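Local atomic coordinates of xyloglucan-specific endo-beta-1,4-glucanase (Uncultured bacterium, PDB entry 4W88), a protein that probably hydrolyses internal beta-1,4-glucosidic bonds in the backbone of the plant cell-wall polysaccharide xyloglucan, as a specific endo-glucanase of glycoside hydrolase family 5. Residues N115-L120 and I170-K175. The protein carries 1 engineered substitution. Numbering follows the deposited sequence.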
loop_
_atom_site.group_PDB
_atom_site.type_symbol
_atom_site.label_atom_id
_atom_site.label_comp_id
_atom_site.label_asym_id
_atom_site.label_seq_id
_atom_site.Cartn_x
_atom_site.Cartn_y
_atom_site.Cartn_z
ATOM N N ASN A 115 22.724 8.143 8.410
ATOM C CA ASN A 115 23.259 9.092 9.374
ATOM C C ASN A 115 22.225 9.947 10.011
ATOM O O ASN A 115 22.552 10.632 10.961
ATOM C CB ASN A 115 24.283 10.001 8.738
ATOM C CG ASN A 115 25.477 9.243 8.278
ATOM O OD1 ASN A 115 25.885 8.229 8.873
ATOM N ND2 ASN A 115 26.025 9.678 7.203
ATOM N N ASN A 116 21.007 9.901 9.510
ATOM C CA ASN A 116 19.916 10.705 10.049
ATOM C C ASN A 116 18.872 9.870 10.761
ATOM O O ASN A 116 17.685 10.268 10.813
ATOM C CB ASN A 116 19.263 11.477 8.928
ATOM C CG ASN A 116 18.476 12.615 9.398
ATOM O OD1 ASN A 116 18.779 13.241 10.462
ATOM N ND2 ASN A 116 17.437 12.972 8.592
ATOM N N GLU A 117 19.297 8.737 11.315
ATOM C CA GLU A 117 18.328 7.771 11.842
ATOM C C GLU A 117 17.425 8.370 12.936
ATOM O O GLU A 117 16.199 8.147 12.919
ATOM C CB GLU A 117 19.049 6.556 12.348
ATOM C CG GLU A 117 18.168 5.554 13.056
ATOM C CD GLU A 117 18.894 4.293 13.423
ATOM O OE1 GLU A 117 18.672 3.817 14.476
ATOM O OE2 GLU A 117 19.632 3.716 12.655
ATOM N N ALA A 118 18.005 9.105 13.877
ATOM C CA ALA A 118 17.225 9.584 14.985
ATOM C C ALA A 118 16.110 10.474 14.514
ATOM O O ALA A 118 14.971 10.278 14.908
ATOM C CB ALA A 118 18.114 10.301 16.027
ATOM N N ALA A 119 16.408 11.492 13.697
ATOM C CA ALA A 119 15.401 12.400 13.212
ATOM C C ALA A 119 14.315 11.679 12.442
ATOM O O ALA A 119 13.132 12.042 12.544
ATOM C CB ALA A 119 16.009 13.466 12.299
ATOM N N LEU A 120 14.708 10.681 11.655
ATOM C CA LEU A 120 13.740 9.868 10.877
ATOM C C LEU A 120 12.794 9.041 11.739
ATOM O O LEU A 120 11.547 9.104 11.567
ATOM C CB LEU A 120 14.445 8.920 9.891
ATOM C CG LEU A 120 15.165 9.670 8.746
ATOM C CD1 LEU A 120 16.162 8.770 8.037
ATOM C CD2 LEU A 120 14.257 10.323 7.696
ATOM N N ILE A 170 15.825 0.790 7.770
ATOM C CA ILE A 170 14.406 0.400 7.567
ATOM C C ILE A 170 13.951 -0.436 8.753
ATOM O O ILE A 170 12.865 -0.233 9.312
ATOM C CB ILE A 170 14.197 -0.365 6.290
ATOM C CG1 ILE A 170 14.414 0.604 5.099
ATOM C CG2 ILE A 170 12.770 -0.954 6.277
ATOM C CD1 ILE A 170 13.620 1.906 5.013
ATOM N N ASN A 171 14.809 -1.367 9.170
ATOM C CA ASN A 171 14.442 -2.169 10.348
ATOM C C ASN A 171 14.193 -1.310 11.624
ATOM O O ASN A 171 13.231 -1.583 12.365
ATOM C CB ASN A 171 15.443 -3.313 10.680
ATOM C CG ASN A 171 15.521 -4.341 9.592
ATOM O OD1 ASN A 171 14.544 -4.642 8.907
ATOM N ND2 ASN A 171 16.722 -4.850 9.372
ATOM N N ALA A 172 15.051 -0.314 11.848
ATOM C CA ALA A 172 14.881 0.600 12.965
ATOM C C ALA A 172 13.581 1.404 12.844
ATOM O O ALA A 172 12.851 1.573 13.783
ATOM C CB ALA A 172 16.065 1.550 13.044
HETATM N N MSE A 173 13.259 1.821 11.638
HETATM C CA MSE A 173 12.060 2.643 11.376
HETATM C C MSE A 173 10.805 1.784 11.601
HETATM O O MSE A 173 9.830 2.259 12.164
HETATM C CB MSE A 173 12.064 3.331 9.977
HETATM C CG MSE A 173 13.174 4.386 9.982
HETATM SE SE MSE A 173 13.222 5.357 8.273
HETATM C CE MSE A 173 11.729 6.603 8.601
ATOM N N ASN A 174 10.810 0.543 11.101
ATOM C CA ASN A 174 9.665 -0.395 11.309
ATOM C C ASN A 174 9.405 -0.507 12.833
ATOM O O ASN A 174 8.257 -0.506 13.283
ATOM C CB ASN A 174 9.928 -1.781 10.691
ATOM C CG ASN A 174 9.720 -1.810 9.190
ATOM O OD1 ASN A 174 8.937 -1.008 8.623
ATOM N ND2 ASN A 174 10.420 -2.724 8.526
ATOM N N LYS A 175 10.483 -0.663 13.617
ATOM C CA LYS A 175 10.360 -0.795 15.081
ATOM C C LYS A 175 9.796 0.439 15.707
ATOM O O LYS A 175 9.008 0.351 16.640
ATOM C CB LYS A 175 11.694 -1.113 15.818
ATOM C CG LYS A 175 12.353 -2.298 15.358
ATOM C CD LYS A 175 13.356 -2.808 16.381
ATOM C CE LYS A 175 14.542 -3.304 15.589
ATOM N NZ LYS A 175 15.485 -4.155 16.351
#
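Glu117 sets its carboxylate beside the methyl of Ala172, with OE1 3.7 Å from Ala172 CB, a van der Waals approach; no hydrogen bond joins the two segments. The two residues sit on neighbouring outer helices of a TIM barrel, the (beta/alpha)8 fold of family 5 glycoside hydrolases: helix 117-134 follows strand 97-101, and helix 164-182 follows strand 142-145. Glu117 lies in the first turn of its helix. With chi1 at 174° and chi2 also near trans, its chain runs out straight from the backbone and carries the carboxylate across the gap to Ala172, whose CB points at the facing helix. CD is 4.0 Å from that same methyl, while the Glu117 side chain also touches Leu169, on the facing helix.

About one turn further along helix 117-134, the side chains that meet are buried and apolar. Met173, present as selenomethionine, does not point its CB straight at helix 117-134, but the bend at chi3 (80°) brings the terminal methyl against Leu120, which projects toward helix 164-182. SE is 4.1 Å from Leu120 CB. Met173 also touches Cys121 and Leu124 of helix 117-134, as well as Met147, in the loop after strand 142-145. On other faces of helix 164-182, Asn174 ND2 bonds to the carbonyl of Cys196 in a barrel strand, and Lys175 forms a salt bridge with Glu211. The inner join rests on Met173 CE, which lies 3.8 Å from Leu120 CB and 3.9 Å from Leu120 O.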